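Local coordinates for endo-1,4-beta-xylanase C (PDB 4XUR), which hydrolyses internal beta-1,4-xylosidic linkages of xylan, and is represented here by its CBM22-2 xylan-binding domain in complex with xylotetraose, at residues 64-69 with 142-147; 98-103 with 138-143; 78-83 with 124-129. All coordinates share one frame; numbering follows the deposited sequence.

Interaction 1. Residues 64-69 with 142-147; sequences VEVLPY and LRMYAE. With XYP (beta-D-xylopyranose), chain D.
E65 and R143 face each other as a non-hydrogen-bonded antiparallel pair, CA atoms 4.1 Å apart, where the edge strand 63-65 joins strand 139-147 in the sugar-binding sheet of a CBM22 beta-sandwich. R143 NE donates to E65 OE1 at 2.8 Å, nearly straight at 170°, in a salt bridge. The oxygen lies at the guanidinium edge and in its plane, yet the nitrogen reaches it from above the carboxylate plane, the two flat groups being turned 79° apart. A water closes a second path, donating to E65 OE1 and accepting from R143 NH2. The other oxygen, E65 OE2, takes L142 N on its syn side at 2.8 Å and L67 N on its anti lone pair at 3.2 Å. With CG anti to the backbone N (chi1 175°) and the chain bent at chi2, the carboxylate folds back against the neighbouring strand, and these bonds restrict its rotation.

Past E65 the strand pairing ends: V66 N still donates to L142 O at 2.9 Å, and L67 N adds a weak bond to that same oxygen as the chain enters the 3-10 segment 67-69. On the opposite face of the sheet, V64 and M144 lie side by side, CG1 of V64 3.6 Å from CG of M144, and the methionine continues onto I78 and F80 of the second sheet.

R143 also pairs with E98 and E100, which places this salt bridge within a wider charged network. Farther along strand 139-147, Y145 and E147 belong to the glycan pocket, and S96 OG holds E147 OE2 from the second shell. Y145 OH donates to O2 of a xylose unit at 3.0 Å; that O2 in turn donates to E147 OE1, while the sugar's O3 donates to E147 OE2 at 2.8 Å.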
loop_
_atom_site.group_PDB
_atom_site.type_symbol
_atom_site.label_atom_id
_atom_site.label_comp_id
_atom_site.label_asym_id
_atom_site.label_seq_id
_atom_site.Cartn_x
_atom_site.Cartn_y
_atom_site.Cartn_z
ATOM N N VAL A 64 4.129 0.733 4.509
ATOM C CA VAL A 64 4.829 1.700 5.350
ATOM C C VAL A 64 4.047 2.085 6.616
ATOM O O VAL A 64 2.831 2.339 6.575
ATOM C CB VAL A 64 5.247 2.949 4.481
ATOM C CG1 VAL A 64 4.030 3.790 3.997
ATOM C CG2 VAL A 64 6.206 3.867 5.274
ATOM N N GLU A 65 4.764 2.137 7.722
ATOM C CA GLU A 65 4.236 2.596 9.026
ATOM C C GLU A 65 3.923 4.102 8.897
ATOM O O GLU A 65 4.834 4.908 8.562
ATOM C CB GLU A 65 5.249 2.354 10.135
ATOM C CG GLU A 65 4.826 2.916 11.485
ATOM C CD GLU A 65 3.645 2.234 12.100
ATOM O OE1 GLU A 65 3.798 1.054 12.482
ATOM O OE2 GLU A 65 2.536 2.850 12.246
ATOM N N VAL A 66 2.694 4.488 9.198
ATOM C CA VAL A 66 2.360 5.930 9.150
ATOM C C VAL A 66 1.797 6.566 10.443
ATOM O O VAL A 66 1.552 7.762 10.458
ATOM C CB VAL A 66 1.418 6.251 7.983
ATOM C CG1 VAL A 66 2.127 5.915 6.616
ATOM C CG2 VAL A 66 0.071 5.583 8.164
ATOM N N LEU A 67 1.551 5.770 11.449
ATOM C CA LEU A 67 1.023 6.283 12.752
ATOM C C LEU A 67 1.820 7.525 13.246
ATOM O O LEU A 67 1.204 8.507 13.583
ATOM C CB LEU A 67 0.998 5.253 13.809
ATOM C CG LEU A 67 0.172 5.673 15.037
ATOM C CD1 LEU A 67 -1.266 6.118 14.679
ATOM C CD2 LEU A 67 0.093 4.499 15.995
ATOM N N PRO A 68 3.174 7.481 13.216
ATOM C CA PRO A 68 3.919 8.643 13.732
ATOM C C PRO A 68 3.674 9.959 13.061
ATOM O O PRO A 68 3.913 11.009 13.659
ATOM C CB PRO A 68 5.404 8.193 13.536
ATOM C CG PRO A 68 5.339 6.687 13.425
ATOM C CD PRO A 68 4.104 6.499 12.619
ATOM N N TYR A 69 3.185 9.960 11.813
ATOM C CA TYR A 69 2.857 11.155 11.054
ATOM C C TYR A 69 1.495 11.778 11.471
ATOM O O TYR A 69 1.153 12.894 11.026
ATOM C CB TYR A 69 2.839 10.872 9.583
ATOM C CG TYR A 69 4.178 10.454 9.007
ATOM C CD1 TYR A 69 5.131 11.415 8.639
ATOM C CD2 TYR A 69 4.487 9.136 8.756
ATOM C CE1 TYR A 69 6.364 11.013 8.089
ATOM C CE2 TYR A 69 5.721 8.730 8.215
ATOM C CZ TYR A 69 6.643 9.690 7.882
ATOM O OH TYR A 69 7.835 9.237 7.280
ATOM N N LEU A 142 -0.027 1.685 12.667
ATOM C CA LEU A 142 -1.009 1.823 11.633
ATOM C C LEU A 142 -0.246 2.024 10.318
ATOM O O LEU A 142 0.320 3.094 10.086
ATOM C CB LEU A 142 -1.922 3.042 11.912
ATOM C CG LEU A 142 -3.155 3.294 11.002
ATOM C CD1 LEU A 142 -4.280 4.037 11.765
ATOM C CD2 LEU A 142 -2.824 4.057 9.761
ATOM N N ARG A 143 -0.277 1.012 9.476
ATOM C CA ARG A 143 0.586 0.993 8.282
ATOM C C ARG A 143 -0.284 0.876 7.082
ATOM O O ARG A 143 -1.179 0.008 6.996
ATOM C CB ARG A 143 1.549 -0.192 8.366
ATOM C CG ARG A 143 2.352 -0.286 9.634
ATOM C CD ARG A 143 1.979 -1.475 10.490
ATOM N NE ARG A 143 2.590 -1.430 11.853
ATOM C CZ ARG A 143 2.716 -2.429 12.689
ATOM N NH1 ARG A 143 2.304 -3.661 12.425
ATOM N NH2 ARG A 143 3.322 -2.206 13.846
ATOM N N MET A 144 -0.037 1.749 6.133
ATOM C CA MET A 144 -0.757 1.669 4.868
ATOM C C MET A 144 -0.062 0.674 3.945
ATOM O O MET A 144 1.135 0.575 3.946
ATOM C CB MET A 144 -0.879 3.009 4.214
ATOM C CG MET A 144 0.425 3.618 3.722
ATOM S SD MET A 144 0.068 5.166 2.865
ATOM C CE MET A 144 -0.852 4.530 1.463
ATOM N N TYR A 145 -0.821 -0.067 3.124
ATOM C CA TYR A 145 -0.207 -0.950 2.161
ATOM C C TYR A 145 -1.091 -1.180 0.959
ATOM O O TYR A 145 -2.307 -0.877 1.032
ATOM C CB TYR A 145 0.229 -2.299 2.794
ATOM C CG TYR A 145 -0.839 -3.230 3.282
ATOM C CD1 TYR A 145 -1.355 -3.072 4.554
ATOM C CD2 TYR A 145 -1.252 -4.344 2.525
ATOM C CE1 TYR A 145 -2.304 -3.948 5.044
ATOM C CE2 TYR A 145 -2.211 -5.233 2.998
ATOM C CZ TYR A 145 -2.705 -5.044 4.271
ATOM O OH TYR A 145 -3.657 -5.914 4.803
ATOM N N ALA A 146 -0.483 -1.677 -0.125
ATOM C CA ALA A 146 -1.270 -2.075 -1.296
ATOM C C ALA A 146 -1.186 -3.556 -1.488
ATOM O O ALA A 146 -0.185 -4.175 -1.195
ATOM C CB ALA A 146 -0.744 -1.375 -2.572
ATOM N N GLU A 147 -2.264 -4.118 -2.066
ATOM C CA GLU A 147 -2.349 -5.562 -2.286
ATOM C C GLU A 147 -3.415 -5.854 -3.337
ATOM O O GLU A 147 -4.084 -4.981 -3.816
ATOM C CB GLU A 147 -2.714 -6.272 -1.009
ATOM C CG GLU A 147 -4.099 -5.914 -0.457
ATOM C CD GLU A 147 -4.411 -6.634 0.819
ATOM O OE1 GLU A 147 -3.820 -7.728 1.113
ATOM O OE2 GLU A 147 -5.278 -6.117 1.557
HETATM C C1 XYP D . -4.539 -10.090 5.281
HETATM C C2 XYP D . -4.986 -9.389 3.998
HETATM C C3 XYP D . -6.158 -8.446 4.240
HETATM C C4 XYP D . -7.266 -9.185 5.026
HETATM C C5 XYP D . -6.696 -9.898 6.256
HETATM O O2 XYP D . -3.912 -8.606 3.494
HETATM O O3 XYP D . -6.691 -7.981 3.025
HETATM O O4 XYP D . -8.224 -8.184 5.441
HETATM O O5 XYP D . -5.682 -10.802 5.867
HETATM O O HOH W 1 4.452 0.199 15.217
#

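Interaction 2. Residues 98-103 with 138-143; sequences EKEFNR and GISGLR
A classic beta bulge interrupts the antiparallel pairing of strands 90-101 and 139-147: S140 and G141 together face E100, and the register slips by one residue between E100 and F101. The evidence is E100 O, which accepts both S140 N at 2.8 Å and G141 N at 3.2 Å, the two donors arriving from the same face of the carbonyl plane.

At E100 a chi1 of 177° points CG away from the backbone N, and the extended chain brings its two oxygens to different partners. OE2 receives S140 OG at 2.6 Å on the anti lone pair, and S140 OG itself accepts R103 N at 2.9 Å, fixing the turn after the strand. R143 NH2 meets E100 OE1 at 3.2 Å from 78° above the carboxylate plane, while E100 CB lies over one guanidinium face. R143 NH1 donates to the anti lone pair of E98 OE2 at 2.8 Å, so that one guanidinium forms salt bridges to both glutamates.

These strands are the central pair of the four-stranded sheet facing the xylan chain; the side chain of E98, also salt-bridged to R29 and R31, lies near a bound xylose unit. G141, which has no side chain, leaves room for R143 NH2 beside it. On the opposite face, I139 CD1 sits over the F101 ring, 3.9 Å from its centroid and offset toward the rim. Past the end of the strand, backbone pairing continues as N102 N donates to G138 O at 2.8 Å.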
loop_
_atom_site.group_PDB
_atom_site.type_symbol
_atom_site.label_atom_id
_atom_site.label_comp_id
_atom_site.label_asym_id
_atom_site.label_seq_id
_atom_site.Cartn_x
_atom_site.Cartn_y
_atom_site.Cartn_z
ATOM N N GLU A 98 -2.804 -1.983 8.000
ATOM C CA GLU A 98 -2.462 -2.996 9.054
ATOM C C GLU A 98 -2.362 -2.320 10.378
ATOM O O GLU A 98 -1.626 -1.331 10.495
ATOM C CB GLU A 98 -1.114 -3.663 8.698
ATOM C CG GLU A 98 -0.578 -4.545 9.809
ATOM C CD GLU A 98 0.739 -5.236 9.347
ATOM O OE1 GLU A 98 0.708 -5.969 8.358
ATOM O OE2 GLU A 98 1.795 -4.921 9.931
ATOM N N LYS A 99 -3.126 -2.787 11.383
ATOM C CA LYS A 99 -3.178 -2.137 12.707
ATOM C C LYS A 99 -2.682 -3.048 13.833
ATOM O O LYS A 99 -3.030 -4.212 13.878
ATOM C CB LYS A 99 -4.591 -1.663 13.001
ATOM C CG LYS A 99 -4.994 -0.458 12.210
ATOM C CD LYS A 99 -6.428 -0.055 12.599
ATOM C CE LYS A 99 -7.405 -0.380 11.544
ATOM N NZ LYS A 99 -8.695 0.230 11.852
ATOM N N GLU A 100 -1.861 -2.475 14.697
ATOM C CA GLU A 100 -1.285 -3.130 15.876
ATOM C C GLU A 100 -1.799 -2.355 17.115
ATOM O O GLU A 100 -1.802 -1.107 17.129
ATOM C CB GLU A 100 0.249 -3.073 15.848
ATOM C CG GLU A 100 0.919 -3.661 17.078
ATOM C CD GLU A 100 2.376 -3.315 17.144
ATOM O OE1 GLU A 100 3.160 -3.956 16.493
ATOM O OE2 GLU A 100 2.750 -2.353 17.871
ATOM N N PHE A 101 -2.232 -3.103 18.143
ATOM C CA PHE A 101 -2.735 -2.586 19.367
ATOM C C PHE A 101 -1.893 -3.166 20.530
ATOM O O PHE A 101 -1.643 -4.355 20.550
ATOM C CB PHE A 101 -4.216 -2.921 19.605
ATOM C CG PHE A 101 -5.135 -2.253 18.619
ATOM C CD1 PHE A 101 -5.367 -2.828 17.367
ATOM C CD2 PHE A 101 -5.726 -1.018 18.893
ATOM C CE1 PHE A 101 -6.206 -2.226 16.458
ATOM C CE2 PHE A 101 -6.579 -0.438 17.974
ATOM C CZ PHE A 101 -6.814 -1.046 16.744
ATOM N N ASN A 102 -1.555 -2.309 21.468
ATOM C CA ASN A 102 -0.850 -2.703 22.698
ATOM C C ASN A 102 0.451 -3.384 22.410
ATOM O O ASN A 102 0.872 -4.241 23.183
ATOM C CB ASN A 102 -1.739 -3.565 23.603
ATOM C CG ASN A 102 -3.094 -2.982 23.821
ATOM O OD1 ASN A 102 -4.094 -3.578 23.452
ATOM N ND2 ASN A 102 -3.140 -1.824 24.358
ATOM N N ARG A 103 1.080 -3.039 21.282
ATOM C CA ARG A 103 2.357 -3.654 20.915
ATOM C C ARG A 103 2.294 -5.193 20.872
ATOM O O ARG A 103 3.256 -5.865 21.175
ATOM C CB ARG A 103 3.472 -3.214 21.861
ATOM C CG ARG A 103 3.616 -1.712 21.956
ATOM C CD ARG A 103 4.966 -1.335 22.535
ATOM N NE ARG A 103 4.770 -0.594 23.749
ATOM C CZ ARG A 103 4.108 0.569 23.825
ATOM N NH1 ARG A 103 3.540 1.077 22.711
ATOM N NH2 ARG A 103 4.025 1.229 24.961
ATOM N N GLY A 138 -5.287 2.009 22.626
ATOM C CA GLY A 138 -3.990 1.348 22.732
ATOM C C GLY A 138 -3.297 1.119 21.380
ATOM O O GLY A 138 -2.248 0.445 21.306
ATOM N N ILE A 139 -3.817 1.734 20.303
ATOM C CA ILE A 139 -3.207 1.654 19.015
ATOM C C ILE A 139 -1.723 1.985 19.092
ATOM O O ILE A 139 -1.374 2.993 19.689
ATOM C CB ILE A 139 -3.916 2.539 17.921
ATOM C CG1 ILE A 139 -3.432 2.283 16.472
ATOM C CG2 ILE A 139 -3.873 4.045 18.247
ATOM C CD1 ILE A 139 -3.999 1.114 15.748
ATOM N N SER A 140 -0.877 1.140 18.468
ATOM C CA SER A 140 0.576 1.289 18.485
ATOM C C SER A 140 1.266 1.163 17.116
ATOM O O SER A 140 2.487 1.422 17.018
ATOM C CB SER A 140 1.216 0.328 19.490
ATOM O OG SER A 140 0.940 -1.038 19.162
ATOM N N GLY A 141 0.538 0.755 16.119
ATOM C CA GLY A 141 0.951 0.781 14.673
ATOM C C GLY A 141 -0.204 0.893 13.717
ATOM O O GLY A 141 -1.280 0.334 13.941
ATOM N N LEU A 142 -0.027 1.685 12.667
ATOM C CA LEU A 142 -1.009 1.823 11.633
ATOM C C LEU A 142 -0.246 2.024 10.318
ATOM O O LEU A 142 0.320 3.094 10.086
ATOM C CB LEU A 142 -1.922 3.042 11.912
ATOM C CG LEU A 142 -3.155 3.294 11.002
ATOM C CD1 LEU A 142 -4.280 4.037 11.765
ATOM C CD2 LEU A 142 -2.824 4.057 9.761
ATOM N N ARG A 143 -0.277 1.012 9.476
ATOM C CA ARG A 143 0.586 0.993 8.282
ATOM C C ARG A 143 -0.284 0.876 7.082
ATOM O O ARG A 143 -1.179 0.008 6.996
ATOM C CB ARG A 143 1.549 -0.192 8.366
ATOM C CG ARG A 143 2.352 -0.286 9.634
ATOM C CD ARG A 143 1.979 -1.475 10.490
ATOM N NE ARG A 143 2.590 -1.430 11.853
ATOM C CZ ARG A 143 2.716 -2.429 12.689
ATOM N NH1 ARG A 143 2.304 -3.661 12.425
ATOM N NH2 ARG A 143 3.322 -2.206 13.846
HETATM O O HOH W 2 3.666 -5.822 14.152
#

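Interaction 3. Residues 78-83 with 124-129; sequences ISFWAM and KKIEAD
Six backbone hydrogen bonds join I78, F80 and A82 to A128, I126 and K124 as antiparallel hydrogen-bonded pairs. I126 N to F80 O, 2.7 Å and 173°, is the shortest and straightest; between these pairs, CA-H...O contacts add to the pairing, such as S79 CA to I126 O.

CH-pi packing occurs on both faces. K125 CB stands over the centre of the six-membered ring of W81, 3.7 Å from its centroid and 8° off the normal. With chi1 of K125 at -167°, the aliphatic chain crosses the indole obliquely and runs on until K125 CE meets S79 CB at 3.7 Å. Putting an alanine at W81 would probably leave the K125 methylenes without their aromatic platform and take away the stacking partner of H44. On the other face, I126 CB lies over the F80 ring, 4.1 Å from its centroid and offset toward the rim.

Apolar contacts join it there: I126 CD1 touches A82 CB at 3.8 Å, and I126 CG2 lies 3.9 Å from F80 CE1. F80 also packs on M144 and A146 of the opposing sheet, so this face forms part of the hydrophobic interior between two antiparallel sheets, as in the beta-sandwich (jelly-roll) fold of CBM22 modules.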
loop_
_atom_site.group_PDB
_atom_site.type_symbol
_atom_site.label_atom_id
_atom_site.label_comp_id
_atom_site.label_asym_id
_atom_site.label_seq_id
_atom_site.Cartn_x
_atom_site.Cartn_y
_atom_site.Cartn_z
ATOM N N ILE A 78 -6.047 9.588 2.581
ATOM C CA ILE A 78 -4.922 8.873 1.974
ATOM C C ILE A 78 -5.179 8.630 0.508
ATOM O O ILE A 78 -6.266 8.158 0.096
ATOM C CB ILE A 78 -4.630 7.528 2.650
ATOM C CG1 ILE A 78 -4.396 7.728 4.120
ATOM C CG2 ILE A 78 -3.438 6.864 1.980
ATOM C CD1 ILE A 78 -3.711 6.544 4.831
ATOM N N SER A 79 -4.154 8.863 -0.262
ATOM C CA SER A 79 -4.162 8.517 -1.718
ATOM C C SER A 79 -2.841 7.998 -2.214
ATOM O O SER A 79 -1.795 8.191 -1.613
ATOM C CB SER A 79 -4.529 9.746 -2.518
ATOM O OG SER A 79 -3.535 10.784 -2.362
ATOM N N PHE A 80 -2.910 7.275 -3.356
ATOM C CA PHE A 80 -1.710 6.823 -4.077
ATOM C C PHE A 80 -2.083 6.392 -5.471
ATOM O O PHE A 80 -3.223 6.137 -5.729
ATOM C CB PHE A 80 -0.949 5.704 -3.346
ATOM C CG PHE A 80 -1.626 4.357 -3.294
ATOM C CD1 PHE A 80 -2.447 4.009 -2.211
ATOM C CD2 PHE A 80 -1.346 3.364 -4.255
ATOM C CE1 PHE A 80 -2.989 2.721 -2.103
ATOM C CE2 PHE A 80 -1.903 2.103 -4.168
ATOM C CZ PHE A 80 -2.716 1.785 -3.087
ATOM N N TRP A 81 -1.066 6.309 -6.342
ATOM C CA TRP A 81 -1.230 5.844 -7.737
ATOM C C TRP A 81 -0.611 4.529 -7.896
ATOM O O TRP A 81 0.462 4.262 -7.329
ATOM C CB TRP A 81 -0.600 6.839 -8.684
ATOM C CG TRP A 81 -1.323 8.182 -8.692
ATOM C CD1 TRP A 81 -1.187 9.176 -7.787
ATOM C CD2 TRP A 81 -2.227 8.667 -9.687
ATOM N NE1 TRP A 81 -2.007 10.219 -8.084
ATOM C CE2 TRP A 81 -2.679 9.933 -9.242
ATOM C CE3 TRP A 81 -2.788 8.116 -10.824
ATOM C CZ2 TRP A 81 -3.575 10.701 -9.987
ATOM C CZ3 TRP A 81 -3.687 8.887 -11.554
ATOM C CH2 TRP A 81 -4.095 10.133 -11.112
ATOM N N ALA A 82 -1.257 3.661 -8.666
ATOM C CA ALA A 82 -0.770 2.293 -8.864
ATOM C C ALA A 82 -0.858 1.937 -10.321
ATOM O O ALA A 82 -1.719 2.502 -11.048
ATOM C CB ALA A 82 -1.556 1.306 -8.021
ATOM N N MET A 83 0.025 1.026 -10.744
ATOM C CA MET A 83 0.091 0.521 -12.149
ATOM C C MET A 83 0.654 -0.892 -12.166
ATOM O O MET A 83 1.502 -1.241 -11.360
ATOM C CB MET A 83 0.893 1.492 -13.017
ATOM C CG MET A 83 0.884 1.178 -14.534
ATOM S SD MET A 83 2.179 0.017 -15.019
ATOM C CE MET A 83 3.568 1.133 -15.051
ATOM N N LYS A 124 -3.517 4.731 -12.118
ATOM C CA LYS A 124 -4.772 5.204 -11.577
ATOM C C LYS A 124 -4.654 5.439 -10.068
ATOM O O LYS A 124 -3.883 4.754 -9.400
ATOM C CB LYS A 124 -5.818 4.178 -11.885
ATOM C CG LYS A 124 -7.242 4.682 -11.803
ATOM C CD LYS A 124 -8.120 3.733 -12.605
ATOM C CE LYS A 124 -9.568 3.763 -12.112
ATOM N NZ LYS A 124 -10.323 2.648 -12.759
ATOM N N LYS A 125 -5.439 6.359 -9.592
ATOM C CA LYS A 125 -5.424 6.782 -8.173
ATOM C C LYS A 125 -6.344 5.888 -7.313
ATOM O O LYS A 125 -7.435 5.487 -7.741
ATOM C CB LYS A 125 -5.859 8.218 -8.077
ATOM C CG LYS A 125 -5.578 8.837 -6.710
ATOM C CD LYS A 125 -6.044 10.306 -6.692
ATOM C CE LYS A 125 -5.234 11.224 -5.834
ATOM N NZ LYS A 125 -5.854 12.591 -5.827
ATOM N N ILE A 126 -5.850 5.511 -6.135
ATOM C CA ILE A 126 -6.659 4.872 -5.090
ATOM C C ILE A 126 -6.721 5.863 -3.910
ATOM O O ILE A 126 -5.684 6.321 -3.484
ATOM C CB ILE A 126 -6.016 3.547 -4.646
ATOM C CG1 ILE A 126 -6.008 2.516 -5.786
ATOM C CG2 ILE A 126 -6.701 3.009 -3.397
ATOM C CD1 ILE A 126 -4.900 2.692 -6.752
ATOM N N GLU A 127 -7.914 6.193 -3.430
ATOM C CA GLU A 127 -8.016 7.159 -2.349
ATOM C C GLU A 127 -9.226 6.929 -1.447
ATOM O O GLU A 127 -10.265 6.432 -1.857
ATOM C CB GLU A 127 -8.008 8.566 -2.925
ATOM C CG GLU A 127 -9.330 8.969 -3.601
ATOM C CD GLU A 127 -9.285 10.406 -4.106
ATOM O OE1 GLU A 127 -8.609 11.266 -3.466
ATOM O OE2 GLU A 127 -9.921 10.699 -5.132
ATOM N N ALA A 128 -9.076 7.313 -0.167
ATOM C CA ALA A 128 -10.201 7.377 0.770
ATOM C C ALA A 128 -9.843 8.212 1.988
ATOM O O ALA A 128 -8.662 8.426 2.296
ATOM C CB ALA A 128 -10.618 5.990 1.222
ATOM N N ASP A 129 -10.862 8.673 2.690
ATOM C CA ASP A 129 -10.663 9.112 4.131
ATOM C C ASP A 129 -10.473 7.857 4.978
ATOM O O ASP A 129 -11.185 6.848 4.842
ATOM C CB ASP A 129 -11.860 9.887 4.658
ATOM C CG ASP A 129 -11.927 11.335 4.215
ATOM O OD1 ASP A 129 -11.104 11.836 3.443
ATOM O OD2 ASP A 129 -12.860 11.996 4.715
#

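From the N terminus, residues 64-69 come first and pair with 142-147, so interaction 1 closes a loop of 72 residues. Interaction 3, between 78-83 and 124-129, lies wholly within that span. Interaction 2 begins at 98-103, inside interaction 3, and ends at 138-143, beyond it, so those two cross. Interactions 1 and 2 share L142 and R143 and set strands 63-65 and 90-101 on either side of strand 139-147 in the sugar-binding sheet. Interaction 3 belongs to the other sheet and meets interaction 1 across the interior, M144 CE lying 3.5 Å from I78 CG2; it stays about 6 Å from interaction 2 at the nearest atoms.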